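Local coordinates for Hpy188I (Helicobacter pylori, PDB 3OR3), which is a GIY-YIG-family restriction endonuclease that probably cleaves both strands of its short DNA recognition sequence with the help of a divalent metal ion, at residues A[80-85]-A[116-121]. Residues are numbered along the deposited sequence; the frame is centred on the assembly and turned at random.
Sequences KIFKIG and YFVLQS. With nucleotides of chain E.
The ring of F82 meets V118 at its edge: V118 CG1 lies near the ring plane, 3.9 Å from F82 CE2. F117 and S121 reach the same end of the ring obliquely, with F117 CE2 4.2 Å from F82 CZ and S121 CB 4.3 Å from F82 CZ. The two phenylalanines approach from opposite directions. F82 carries its ring anti to the backbone N (chi1 167°), which sends it from the strand to the helix. V118 divides its methyls, CG1 going to F82 and CG2 lying 4.1 Å from K83 CD. K83 crosses V118 at about a right angle. With every torsion near 180°, its extended chain passes the valine and delivers NZ to OP2 of DG1 of chain E, a 2.6 Å hydrogen bond; Y98 OH is a second partner of NZ. The side chain of K83 lies about 6 Å from a bound calcium ion. K83-I84-G85 probably stands in the YIG place of the GIY-YIG motif, just before the calcium ligand H86. On the helix, S121 OG donates a 2.7 Å hydrogen bond to F117 O, which S121 N reaches from the opposite face of the carbonyl plane. F82 and K83 point to the same side because both face F75 in a classic beta bulge. Strand 80-87, paired antiparallel with 71-77, is one of the two edge strands of its five-stranded sheet within this chain. Helix 113-125 packs on it with the segment axes 11.1 Å apart and at 150°, roughly antiparallel, while G176 and T178 of the second subunit pack on K83 and F117.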
loop_
_atom_site.group_PDB
_atom_site.type_symbol
_atom_site.label_atom_id
_atom_site.label_comp_id
_atom_site.label_asym_id
_atom_site.label_seq_id
_atom_site.Cartn_x
_atom_site.Cartn_y
_atom_site.Cartn_z
ATOM N N LYS A 80 5.609 -11.573 -23.783
ATOM C CA LYS A 80 6.694 -11.092 -22.877
ATOM C C LYS A 80 6.124 -10.722 -21.505
ATOM O O LYS A 80 5.080 -10.099 -21.423
ATOM C CB LYS A 80 7.418 -9.851 -23.456
ATOM C CG LYS A 80 8.271 -10.087 -24.722
ATOM C CD LYS A 80 9.296 -11.171 -24.468
ATOM C CE LYS A 80 10.330 -11.277 -25.573
ATOM N NZ LYS A 80 11.385 -12.250 -25.231
ATOM N N ILE A 81 6.802 -11.131 -20.439
ATOM C CA ILE A 81 6.413 -10.729 -19.103
ATOM C C ILE A 81 6.803 -9.277 -18.854
ATOM O O ILE A 81 7.989 -8.937 -18.799
ATOM C CB ILE A 81 7.004 -11.625 -18.021
ATOM C CG1 ILE A 81 6.422 -13.031 -18.155
ATOM C CG2 ILE A 81 6.689 -11.054 -16.655
ATOM C CD1 ILE A 81 7.077 -14.054 -17.206
ATOM N N PHE A 82 5.788 -8.430 -18.739
ATOM C CA PHE A 82 5.981 -7.016 -18.446
ATOM C C PHE A 82 6.058 -6.743 -16.926
ATOM O O PHE A 82 6.881 -5.973 -16.460
ATOM C CB PHE A 82 4.852 -6.207 -19.083
ATOM C CG PHE A 82 4.771 -4.796 -18.598
ATOM C CD1 PHE A 82 5.694 -3.851 -19.023
ATOM C CD2 PHE A 82 3.786 -4.410 -17.684
ATOM C CE1 PHE A 82 5.654 -2.517 -18.544
ATOM C CE2 PHE A 82 3.743 -3.090 -17.203
ATOM C CZ PHE A 82 4.657 -2.145 -17.649
ATOM N N LYS A 83 5.190 -7.384 -16.160
ATOM C CA LYS A 83 5.142 -7.160 -14.747
ATOM C C LYS A 83 4.534 -8.352 -14.004
ATOM O O LYS A 83 3.655 -9.037 -14.519
ATOM C CB LYS A 83 4.334 -5.881 -14.434
ATOM C CG LYS A 83 4.198 -5.642 -12.932
ATOM C CD LYS A 83 3.732 -4.231 -12.590
ATOM C CE LYS A 83 3.602 -4.047 -11.068
ATOM N NZ LYS A 83 3.155 -2.677 -10.698
ATOM N N ILE A 84 5.018 -8.549 -12.774
ATOM C CA ILE A 84 4.407 -9.419 -11.779
ATOM C C ILE A 84 4.000 -8.534 -10.591
ATOM O O ILE A 84 4.770 -7.693 -10.130
ATOM C CB ILE A 84 5.365 -10.521 -11.311
ATOM C CG1 ILE A 84 5.737 -11.447 -12.483
ATOM C CG2 ILE A 84 4.732 -11.327 -10.157
ATOM C CD1 ILE A 84 7.041 -12.258 -12.299
ATOM N N GLY A 85 2.776 -8.686 -10.117
ATOM C CA GLY A 85 2.321 -7.949 -8.938
ATOM C C GLY A 85 1.292 -8.709 -8.147
ATOM O O GLY A 85 1.085 -9.862 -8.396
ATOM N N TYR A 116 1.142 5.427 -12.483
ATOM C CA TYR A 116 1.553 6.310 -13.576
ATOM C C TYR A 116 2.485 5.624 -14.579
ATOM O O TYR A 116 2.196 5.587 -15.777
ATOM C CB TYR A 116 2.221 7.553 -13.020
ATOM C CG TYR A 116 2.859 8.410 -14.055
ATOM C CD1 TYR A 116 2.097 9.171 -14.916
ATOM C CD2 TYR A 116 4.253 8.485 -14.165
ATOM C CE1 TYR A 116 2.691 9.994 -15.882
ATOM C CE2 TYR A 116 4.847 9.303 -15.123
ATOM C CZ TYR A 116 4.066 10.035 -15.980
ATOM O OH TYR A 116 4.657 10.855 -16.919
ATOM N N PHE A 117 3.570 5.049 -14.092
ATOM C CA PHE A 117 4.498 4.355 -14.967
ATOM C C PHE A 117 3.792 3.216 -15.779
ATOM O O PHE A 117 3.945 3.114 -17.017
ATOM C CB PHE A 117 5.719 3.840 -14.169
ATOM C CG PHE A 117 6.445 2.756 -14.867
ATOM C CD1 PHE A 117 7.280 3.048 -15.936
ATOM C CD2 PHE A 117 6.228 1.424 -14.523
ATOM C CE1 PHE A 117 7.934 2.017 -16.644
ATOM C CE2 PHE A 117 6.857 0.416 -15.229
ATOM C CZ PHE A 117 7.703 0.713 -16.286
ATOM N N VAL A 118 2.992 2.400 -15.105
ATOM C CA VAL A 118 2.361 1.287 -15.772
ATOM C C VAL A 118 1.256 1.730 -16.729
ATOM O O VAL A 118 1.246 1.311 -17.885
ATOM C CB VAL A 118 1.853 0.231 -14.792
ATOM C CG1 VAL A 118 1.040 -0.823 -15.513
ATOM C CG2 VAL A 118 3.063 -0.443 -14.016
ATOM N N LEU A 119 0.353 2.607 -16.293
ATOM C CA LEU A 119 -0.718 3.014 -17.178
ATOM C C LEU A 119 -0.142 3.669 -18.434
ATOM O O LEU A 119 -0.571 3.366 -19.540
ATOM C CB LEU A 119 -1.694 3.976 -16.522
ATOM C CG LEU A 119 -2.893 4.409 -17.399
ATOM C CD1 LEU A 119 -3.822 3.229 -17.812
ATOM C CD2 LEU A 119 -3.733 5.493 -16.736
ATOM N N GLN A 120 0.780 4.597 -18.249
ATOM C CA GLN A 120 1.314 5.362 -19.385
ATOM C C GLN A 120 2.103 4.474 -20.336
ATOM O O GLN A 120 1.988 4.628 -21.584
ATOM C CB GLN A 120 2.166 6.535 -18.914
ATOM C CG GLN A 120 1.400 7.654 -18.185
ATOM C CD GLN A 120 0.165 8.105 -18.923
ATOM O OE1 GLN A 120 0.215 8.374 -20.138
ATOM N NE2 GLN A 120 -0.964 8.191 -18.205
ATOM N N SER A 121 2.853 3.523 -19.767
ATOM C CA SER A 121 3.588 2.529 -20.579
ATOM C C SER A 121 2.652 1.642 -21.387
ATOM O O SER A 121 2.847 1.424 -22.577
ATOM C CB SER A 121 4.508 1.669 -19.693
ATOM O OG SER A 121 5.545 2.475 -19.108
ATOM O OP3 DG E 1 0.031 -4.799 -8.153
ATOM P P DG E 1 1.145 -3.921 -7.618
ATOM O OP1 DG E 1 2.303 -4.723 -7.034
ATOM O OP2 DG E 1 1.569 -2.850 -8.611
ATOM O "O5'" DG E 1 0.532 -3.094 -6.355
ATOM C "C5'" DG E 1 0.800 -3.530 -5.009
ATOM C "C4'" DG E 1 -0.150 -2.857 -4.054
ATOM O "O4'" DG E 1 0.084 -1.428 -4.150
ATOM C "C3'" DG E 1 -1.637 -3.066 -4.373
ATOM O "O3'" DG E 1 -2.362 -3.227 -3.149
ATOM C "C2'" DG E 1 -2.028 -1.740 -4.990
ATOM C "C1'" DG E 1 -1.179 -0.818 -4.145
ATOM N N9 DG E 1 -1.059 0.548 -4.636
ATOM C C8 DG E 1 -0.390 0.998 -5.752
ATOM N N7 DG E 1 -0.579 2.271 -5.982
ATOM C C5 DG E 1 -1.394 2.687 -4.935
ATOM C C6 DG E 1 -1.946 3.960 -4.652
ATOM O O6 DG E 1 -1.881 4.990 -5.327
ATOM N N1 DG E 1 -2.662 3.954 -3.454
ATOM C C2 DG E 1 -2.851 2.855 -2.655
ATOM N N2 DG E 1 -3.551 3.044 -1.519
ATOM N N3 DG E 1 -2.383 1.653 -2.939
ATOM C C4 DG E 1 -1.665 1.646 -4.082
#